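Local coordinates for assembly chaperone of ribosomal protein L4 (Acl4) (Chaetomium thermophilum, PDB 5TQB) that probably binds newly made ribosomal protein L4 on a superhelical TPR-type scaffold and shields it until it is incorporated into the pre-ribosome, at residues G49-H52 with V53-D57; V153-M157 with T158-W162; L248-T251 with E252-A256; S76-E79 with E80-G83. One frame throughout, in Å; residues are numbered along the deposited sequence.

Contact 1: G49-H52 with V53-D57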
# COMPACT_ATOMS: atom_id res chain seq x y z
N GLY B 49 14.10 -16.29 4.99
CA GLY B 49 14.31 -14.92 5.41
C GLY B 49 13.07 -14.07 5.20
O GLY B 49 12.65 -13.36 6.12
N GLN B 50 12.51 -14.13 4.00
CA GLN B 50 11.27 -13.43 3.67
C GLN B 50 10.16 -13.80 4.64
O GLN B 50 9.41 -12.94 5.10
CB GLN B 50 10.78 -13.79 2.26
CG GLN B 50 11.74 -13.46 1.13
CD GLN B 50 11.32 -14.09 -0.20
OE1 GLN B 50 10.34 -14.83 -0.27
NE2 GLN B 50 12.08 -13.82 -1.25
N ILE B 51 10.05 -15.09 4.94
CA ILE B 51 8.96 -15.60 5.77
C ILE B 51 9.04 -15.02 7.17
O ILE B 51 8.03 -14.59 7.72
CB ILE B 51 8.98 -17.14 5.83
CG1 ILE B 51 8.61 -17.72 4.47
CG2 ILE B 51 7.99 -17.65 6.88
CD1 ILE B 51 8.95 -19.21 4.31
N HIS B 52 10.23 -15.02 7.74
CA HIS B 52 10.40 -14.54 9.10
C HIS B 52 10.33 -13.01 9.18
O HIS B 52 10.06 -12.46 10.25
CB HIS B 52 11.69 -15.09 9.69
CG HIS B 52 11.60 -16.54 10.07
ND1 HIS B 52 11.68 -17.55 9.14
CD2 HIS B 52 11.40 -17.14 11.26
CE1 HIS B 52 11.55 -18.71 9.75
NE2 HIS B 52 11.38 -18.49 11.04
N VAL B 53 10.55 -12.34 8.06
CA VAL B 53 10.34 -10.90 7.99
C VAL B 53 8.85 -10.63 8.09
O VAL B 53 8.40 -9.78 8.85
CB VAL B 53 10.89 -10.30 6.67
CG1 VAL B 53 10.09 -9.07 6.23
CG2 VAL B 53 12.36 -9.94 6.82
N GLU B 54 8.08 -11.38 7.30
CA GLU B 54 6.63 -11.23 7.29
C GLU B 54 6.04 -11.61 8.64
O GLU B 54 4.95 -11.15 9.00
CB GLU B 54 6.03 -12.08 6.18
CG GLU B 54 6.59 -11.78 4.79
CD GLU B 54 5.59 -11.09 3.88
OE1 GLU B 54 6.01 -10.23 3.07
OE2 GLU B 54 4.39 -11.41 3.96
N LEU B 55 6.75 -12.45 9.40
CA LEU B 55 6.31 -12.86 10.73
C LEU B 55 6.66 -11.83 11.80
O LEU B 55 6.16 -11.91 12.93
CB LEU B 55 6.93 -14.20 11.11
CG LEU B 55 6.35 -15.47 10.49
CD1 LEU B 55 7.16 -16.69 10.93
CD2 LEU B 55 4.88 -15.65 10.84
N GLY B 56 7.53 -10.89 11.47
CA GLY B 56 7.98 -9.90 12.42
C GLY B 56 9.14 -10.38 13.27
O GLY B 56 9.56 -9.69 14.20
N ASP B 57 9.67 -11.56 12.96
CA ASP B 57 10.86 -12.08 13.64
C ASP B 57 12.11 -11.61 12.92
O ASP B 57 12.65 -12.31 12.06
CB ASP B 57 10.83 -13.61 13.72
CG ASP B 57 11.94 -14.16 14.61
OD1 ASP B 57 11.82 -15.32 15.06
OD2 ASP B 57 12.92 -13.43 14.87
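Asp57 comes up to the edge of the His52 imidazole at the C-terminal end of helix 41-54, its carboxylate near the ring plane and its OD1 4.2 Å from CD2 of His52. The ring is held from the other direction by its ND1, which hydrogen-bonds to Leu48 O one turn back; it also meets the ring of Tyr64, the two planes at about 40°. Leu55 sends its CD1 obliquely to the same imidazole, 4.3 Å from His52 CD2, and brings it 4.2 Å from Ile51 CG2. The leucine can reach both because its CG lies anti to the carbonyl carbon (chi1 -77°), which turns the branch back along the helix; an isobutyl group suits a place that also touches Ile20 and Glu21 of helix 20-32. Glu54 holds CG anti to its carbonyl carbon, 3.1 Å from Gln50 O, and the bend at chi2 then carries its carboxylate outward to polar side chains of the other protein chain.

The backbone closes the turn as a Schellman motif. Gly56, with positive phi (85°), gives its N to Val53 O at 3.0 Å, and Asp57 N reaches His52 O at 2.9 Å in a weak bond. Glycine is at ease in that left-handed conformation. Asp57 then N-caps helix 58-71, OD2 accepting from Ala60 N.

The chemistry implies a tight reversal between two helices of the predicted TPR repeat: Ile51 and Leu55 pack on helix 20-32 and Val53 on helix 58-71, the polar ends of His52 and Asp57 are tied to backbone atoms, and Glu54 is left to serve the partner protein.

Contact 2: V153-M157 with T158-W162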
# COMPACT_ATOMS: atom_id res chain seq x y z
N VAL B 153 20.77 7.17 -0.10
CA VAL B 153 20.54 8.60 0.10
C VAL B 153 20.00 8.87 1.50
O VAL B 153 20.47 9.77 2.20
CB VAL B 153 19.56 9.17 -0.96
CG1 VAL B 153 19.08 10.58 -0.57
CG2 VAL B 153 20.21 9.20 -2.34
N GLU B 154 19.01 8.07 1.91
CA GLU B 154 18.32 8.28 3.18
C GLU B 154 19.21 7.93 4.38
O GLU B 154 19.02 8.49 5.47
CB GLU B 154 17.01 7.48 3.20
CG GLU B 154 15.96 8.01 2.23
CD GLU B 154 14.90 6.97 1.83
OE1 GLU B 154 14.80 5.92 2.49
OE2 GLU B 154 14.16 7.22 0.84
N VAL B 155 20.17 7.03 4.20
CA VAL B 155 21.14 6.75 5.26
C VAL B 155 22.04 7.96 5.46
O VAL B 155 22.38 8.32 6.59
CB VAL B 155 22.01 5.51 4.94
CG1 VAL B 155 23.01 5.26 6.05
CG2 VAL B 155 21.14 4.28 4.74
N TYR B 156 22.43 8.61 4.36
CA TYR B 156 23.33 9.76 4.43
C TYR B 156 22.63 11.01 4.95
O TYR B 156 23.29 11.98 5.31
CB TYR B 156 23.98 10.03 3.08
CG TYR B 156 25.22 9.19 2.84
CD1 TYR B 156 26.40 9.45 3.54
CD2 TYR B 156 25.20 8.14 1.94
CE1 TYR B 156 27.52 8.68 3.34
CE2 TYR B 156 26.33 7.37 1.73
CZ TYR B 156 27.48 7.64 2.43
OH TYR B 156 28.60 6.86 2.21
N MSE B 157 21.30 10.98 4.99
CA MSE B 157 20.53 12.09 5.53
C MSE B 157 20.00 11.76 6.93
O MSE B 157 19.25 12.54 7.51
CB MSE B 157 19.37 12.45 4.60
CG MSE B 157 19.83 12.91 3.23
SE MSE B 157 18.34 13.40 2.08
CE MSE B 157 17.82 15.05 2.98
N THR B 158 20.40 10.60 7.44
CA THR B 158 20.13 10.23 8.82
C THR B 158 21.41 9.74 9.51
O THR B 158 22.17 10.55 10.04
CB THR B 158 19.01 9.17 8.94
OG1 THR B 158 19.29 8.05 8.08
CG2 THR B 158 17.66 9.79 8.56
N ASP B 159 21.65 8.43 9.48
CA ASP B 159 22.77 7.82 10.20
C ASP B 159 24.13 8.50 9.94
O ASP B 159 24.90 8.74 10.86
CB ASP B 159 22.90 6.34 9.82
CG ASP B 159 21.63 5.53 10.10
OD1 ASP B 159 21.65 4.31 9.84
OD2 ASP B 159 20.62 6.11 10.56
N LEU B 160 24.40 8.80 8.67
CA LEU B 160 25.70 9.33 8.26
C LEU B 160 25.62 10.81 7.85
O LEU B 160 26.45 11.29 7.08
CB LEU B 160 26.27 8.50 7.11
CG LEU B 160 26.45 7.00 7.37
CD1 LEU B 160 26.97 6.30 6.13
CD2 LEU B 160 27.38 6.75 8.55
N SER B 161 24.62 11.51 8.37
CA SER B 161 24.45 12.93 8.07
C SER B 161 25.60 13.81 8.58
O SER B 161 25.70 14.97 8.18
CB SER B 161 23.11 13.44 8.63
OG SER B 161 23.01 13.23 10.03
N TRP B 162 26.45 13.26 9.44
CA TRP B 162 27.62 14.01 9.94
C TRP B 162 28.82 13.90 9.01
O TRP B 162 29.86 14.49 9.26
CB TRP B 162 28.03 13.51 11.32
CG TRP B 162 27.10 13.88 12.42
CD1 TRP B 162 27.12 15.02 13.16
CD2 TRP B 162 26.00 13.11 12.91
NE1 TRP B 162 26.10 15.01 14.08
CE2 TRP B 162 25.40 13.85 13.95
CE3 TRP B 162 25.46 11.86 12.57
CZ2 TRP B 162 24.29 13.38 14.65
CZ3 TRP B 162 24.36 11.40 13.26
CH2 TRP B 162 23.78 12.16 14.29
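Leu160 folds back onto the last turn of helix 131-156, where CB, CG and CD1 each touch it, CB and CD1 on Tyr156 and CG on Val155. CB lies 3.7 Å from CD1 of Tyr156. CG, turned anti to the carbonyl carbon, comes 4.1 Å from CG1 of Val155, the two side chains running side by side in the same direction. The CD1 branch sits over a face of the Tyr156 ring, 4.1 Å from its centroid and 27° off the normal, a CH-pi contact. A branched aliphatic chain suits this place because it can meet valine and aromatic ring at once; beyond them, His100 and Val103 of helix 100-125 touch it as well.

The backbone sets the leucine in position. Leu160 N donates to Val155 O over 2.9 Å in a bond that is almost straight, 177° at the hydrogen. Thr158 N reaches that same oxygen from the opposite face of the carbonyl plane. Thr158 also uses its hydroxyl: with OG1 between its own backbone N and carbonyl carbon (chi1 52°), it donates to Glu154 O at 2.7 Å. Next comes a type I turn from Thr158 to Ser161, whose OG donates in plane to a lone pair of Thr158 O over 2.8 Å.

Carbonyls that the ending helix can no longer serve are thus taken up by a threonine hydroxyl and turn amides, so the buried helix end pays little for its polar groups. The carboxylates of Glu154 and Asp159 are directed at basic side chains of the other protein chain, outside this turn; Asp159 also bonds that chain's backbone through OD2 and Gly99 N through OD1.

Contact 3: L248-T251 with E252-A256. With EDO (1,2-ethanediol), chain F.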
# COMPACT_ATOMS: atom_id res chain seq x y z
N LEU B 248 -3.71 15.78 1.31
CA LEU B 248 -5.07 15.39 1.71
C LEU B 248 -5.59 14.22 0.88
O LEU B 248 -6.18 13.27 1.41
CB LEU B 248 -6.03 16.58 1.57
CG LEU B 248 -6.43 17.29 2.87
CD1 LEU B 248 -5.26 18.00 3.50
CD2 LEU B 248 -7.57 18.27 2.59
N GLU B 249 -5.37 14.29 -0.43
CA GLU B 249 -5.79 13.23 -1.35
C GLU B 249 -5.02 11.95 -1.09
O GLU B 249 -5.60 10.86 -1.03
CB GLU B 249 -5.61 13.69 -2.80
CG GLU B 249 -6.50 14.87 -3.17
CD GLU B 249 -6.21 15.41 -4.56
OE1 GLU B 249 -5.08 15.22 -5.06
OE2 GLU B 249 -7.12 16.04 -5.15
N VAL B 250 -3.70 12.07 -0.92
CA VAL B 250 -2.86 10.91 -0.65
C VAL B 250 -3.23 10.24 0.68
O VAL B 250 -3.29 9.01 0.75
CB VAL B 250 -1.36 11.27 -0.66
CG1 VAL B 250 -0.49 10.05 -0.33
CG2 VAL B 250 -0.96 11.83 -2.02
N THR B 251 -3.49 11.03 1.72
CA THR B 251 -3.84 10.47 3.03
C THR B 251 -5.22 9.80 3.02
O THR B 251 -5.46 8.86 3.79
CB THR B 251 -3.80 11.51 4.18
OG1 THR B 251 -4.61 12.65 3.85
CG2 THR B 251 -2.37 11.97 4.44
N GLU B 252 -6.12 10.28 2.17
CA GLU B 252 -7.45 9.70 2.10
C GLU B 252 -7.42 8.33 1.42
O GLU B 252 -8.09 7.40 1.86
CB GLU B 252 -8.42 10.64 1.38
CG GLU B 252 -9.88 10.22 1.55
CD GLU B 252 -10.87 11.33 1.28
OE1 GLU B 252 -10.57 12.50 1.61
OE2 GLU B 252 -11.96 11.03 0.74
N ARG B 253 -6.62 8.20 0.35
CA ARG B 253 -6.41 6.91 -0.30
C ARG B 253 -5.77 5.92 0.67
O ARG B 253 -6.17 4.77 0.74
CB ARG B 253 -5.51 7.08 -1.53
CG ARG B 253 -5.05 5.77 -2.21
CD ARG B 253 -6.05 5.26 -3.23
NE ARG B 253 -6.05 6.07 -4.45
CZ ARG B 253 -5.18 5.93 -5.45
NH1 ARG B 253 -4.23 5.01 -5.39
NH2 ARG B 253 -5.27 6.72 -6.51
N LEU B 254 -4.76 6.38 1.40
CA LEU B 254 -4.06 5.50 2.33
C LEU B 254 -5.01 4.92 3.38
O LEU B 254 -4.93 3.73 3.70
CB LEU B 254 -2.90 6.24 2.99
CG LEU B 254 -1.68 6.48 2.10
CD1 LEU B 254 -0.71 7.46 2.75
CD2 LEU B 254 -0.96 5.18 1.78
N ILE B 255 -5.90 5.75 3.92
CA ILE B 255 -6.86 5.31 4.93
C ILE B 255 -7.91 4.38 4.32
O ILE B 255 -8.49 3.54 5.01
CB ILE B 255 -7.56 6.53 5.60
CG1 ILE B 255 -6.58 7.26 6.52
CG2 ILE B 255 -8.78 6.12 6.41
CD1 ILE B 255 -6.09 6.43 7.71
N ALA B 256 -8.16 4.54 3.03
CA ALA B 256 -9.06 3.63 2.33
C ALA B 256 -8.44 2.23 2.18
O ALA B 256 -9.14 1.28 1.85
CB ALA B 256 -9.43 4.21 0.97
C1 EDO F . -11.09 6.36 3.75
O1 EDO F . -11.31 7.29 2.71
C2 EDO F . -12.14 5.28 3.69
O2 EDO F . -11.93 4.36 4.75
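The carbonyl oxygen of Leu248 is gripped from several sides: Glu252 N donates to it at 3.1 Å in the regular helical pattern, Thr251 OG1 lies 3.0 Å away, and Arg272 NH1 of helix 262-281 adds a weak bond. Thr251 OG1 stands between its own backbone N and carbonyl carbon (chi1 54°), which turns it back along the helix to Leu248 O and Ala247 O; Arg272 NH2 donates to the same hydroxyl. A small beta-branched residue fits here, since its hydroxyl is occupied by the backbone while the side chain packs on Trp302 of helix 291-313.

On another side of the helix, Val250 and Leu254 lie alongside each other and point the same way, with CG1 of the valine 4.0 Å from CD1 of the leucine. Leu254 N donates to Val250 O at 3.1 Å, and the pair faces Val235 and Phe228 of helix 228-240. Ile255 packs on Val264 and Trp265 of helix 262-281, and Leu254 reaches Val264 as well. The CG2 of Ile255 is 3.5 Å from C1 of an ethanediol, probably from the crystallisation liquor, whose O1 makes a weak bond to Glu252 O at 3.3 Å.

An i, i+4 apolar pair on helix 228-240, other residues packed on 262-281 and 291-313, and a polar link from Thr251 to Arg272 set this helix among its neighbours in a way consistent with an alpha-solenoid, as in TPR proteins.

Contact 4: S76-E79 with E80-G83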
# COMPACT_ATOMS: atom_id res chain seq x y z
N SER B 76 26.66 -14.06 -7.63
CA SER B 76 26.82 -14.44 -9.03
C SER B 76 25.87 -15.58 -9.46
O SER B 76 25.63 -15.78 -10.65
CB SER B 76 28.26 -14.86 -9.29
OG SER B 76 28.63 -15.93 -8.43
N LEU B 77 25.34 -16.32 -8.49
CA LEU B 77 24.44 -17.43 -8.78
C LEU B 77 23.12 -16.94 -9.39
O LEU B 77 22.66 -15.84 -9.05
CB LEU B 77 24.14 -18.23 -7.52
CG LEU B 77 25.24 -19.16 -7.02
CD1 LEU B 77 24.93 -19.65 -5.62
CD2 LEU B 77 25.42 -20.34 -7.98
N PRO B 78 22.51 -17.75 -10.27
CA PRO B 78 21.18 -17.41 -10.80
C PRO B 78 20.19 -17.23 -9.67
O PRO B 78 20.26 -17.99 -8.70
CB PRO B 78 20.80 -18.64 -11.63
CG PRO B 78 22.08 -19.32 -11.94
CD PRO B 78 22.99 -19.04 -10.78
N GLU B 79 19.29 -16.25 -9.79
CA GLU B 79 18.34 -15.93 -8.73
C GLU B 79 17.59 -17.17 -8.25
O GLU B 79 17.23 -17.28 -7.08
CB GLU B 79 17.32 -14.88 -9.21
CG GLU B 79 17.83 -13.44 -9.19
CD GLU B 79 16.69 -12.41 -9.15
OE1 GLU B 79 15.54 -12.77 -9.46
OE2 GLU B 79 16.97 -11.24 -8.81
N GLU B 80 17.35 -18.09 -9.18
CA GLU B 80 16.57 -19.28 -8.91
C GLU B 80 17.28 -20.22 -7.93
O GLU B 80 16.64 -20.92 -7.14
CB GLU B 80 16.26 -20.00 -10.22
CG GLU B 80 15.20 -21.09 -10.12
CD GLU B 80 15.80 -22.48 -9.95
OE1 GLU B 80 15.20 -23.29 -9.22
OE2 GLU B 80 16.85 -22.75 -10.57
N LEU B 81 18.62 -20.22 -7.98
CA LEU B 81 19.41 -21.09 -7.12
C LEU B 81 19.88 -20.38 -5.85
O LEU B 81 19.81 -20.94 -4.76
CB LEU B 81 20.62 -21.63 -7.88
CG LEU B 81 20.32 -22.49 -9.11
CD1 LEU B 81 21.61 -22.96 -9.77
CD2 LEU B 81 19.44 -23.68 -8.76
N GLY B 82 20.36 -19.14 -6.00
CA GLY B 82 21.02 -18.43 -4.92
C GLY B 82 20.20 -17.36 -4.21
O GLY B 82 20.65 -16.79 -3.21
N GLY B 83 19.00 -17.08 -4.72
CA GLY B 83 18.10 -16.15 -4.07
C GLY B 83 18.06 -14.76 -4.68
O GLY B 83 17.02 -14.11 -4.67
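A single helical turn, 79-82, is built round the carbonyl of Pro78, whose oxygen receives Gly82 N nearly along the C=O axis at 2.9 Å and Leu81 N from above the carbonyl plane, also at 2.9 Å. The first of these is almost straight, at 172°. A third bond runs from Gly83 N to Glu79 O over 3.0 Å. Leu77 leans against the end of this turn, its CB 4.1 Å from Gly82 CA and its CD1 close to the same carbon. Having no side chain, Gly82 lets the leucine come so near.

Pro78 occupies the N-cap position, where the fixed phi of its ring is compatible with entry into a helix and its lack of an N-H costs no helical bond. Its CG also meets Leu81 CD1, 4.3 Å away. Gly83 then leaves the helix with positive phi (101°), a conformation easily adopted by glycine, and so ends it after one turn.

Two acidic side chains leave in different directions from the N-terminal end of this one-turn helix, where negative charge would probably be favoured by the helix dipole. Glu79 is extended beyond CG and its OE2 forms a salt bridge with Lys141 of helix 131-156. Glu80 has its CG anti to the backbone N (chi1 -167°) and bends at chi2, which brings OE1 to Lys5 in a salt bridge and to His40 in a hydrogen bond. Leu81 lies against Arg39 and His40, and its backbone bonds to Ala43.

How the contacts relate
Along the chain the order is contact 1, contact 4, contact 2, contact 3, all of them local to one helix or turn. Contacts 1 and 4 are neighbours, their nearest atoms about 6 Å apart, with helix 58-71 lying between them in sequence. Contact 2 closes helix 131-156, and contact 3 lies within helix 244-257; their centres are about 29 Å apart. Contacts 3 and 4, at about 39 Å between centres, are on opposite sides of the chain's centre. They thus sample an all-helical scaffold from its N-terminal part to its C-terminal half. Contacts 1, 2 and 3 each touch the other protein chain, consistent with a long binding surface, whereas contact 4 does not.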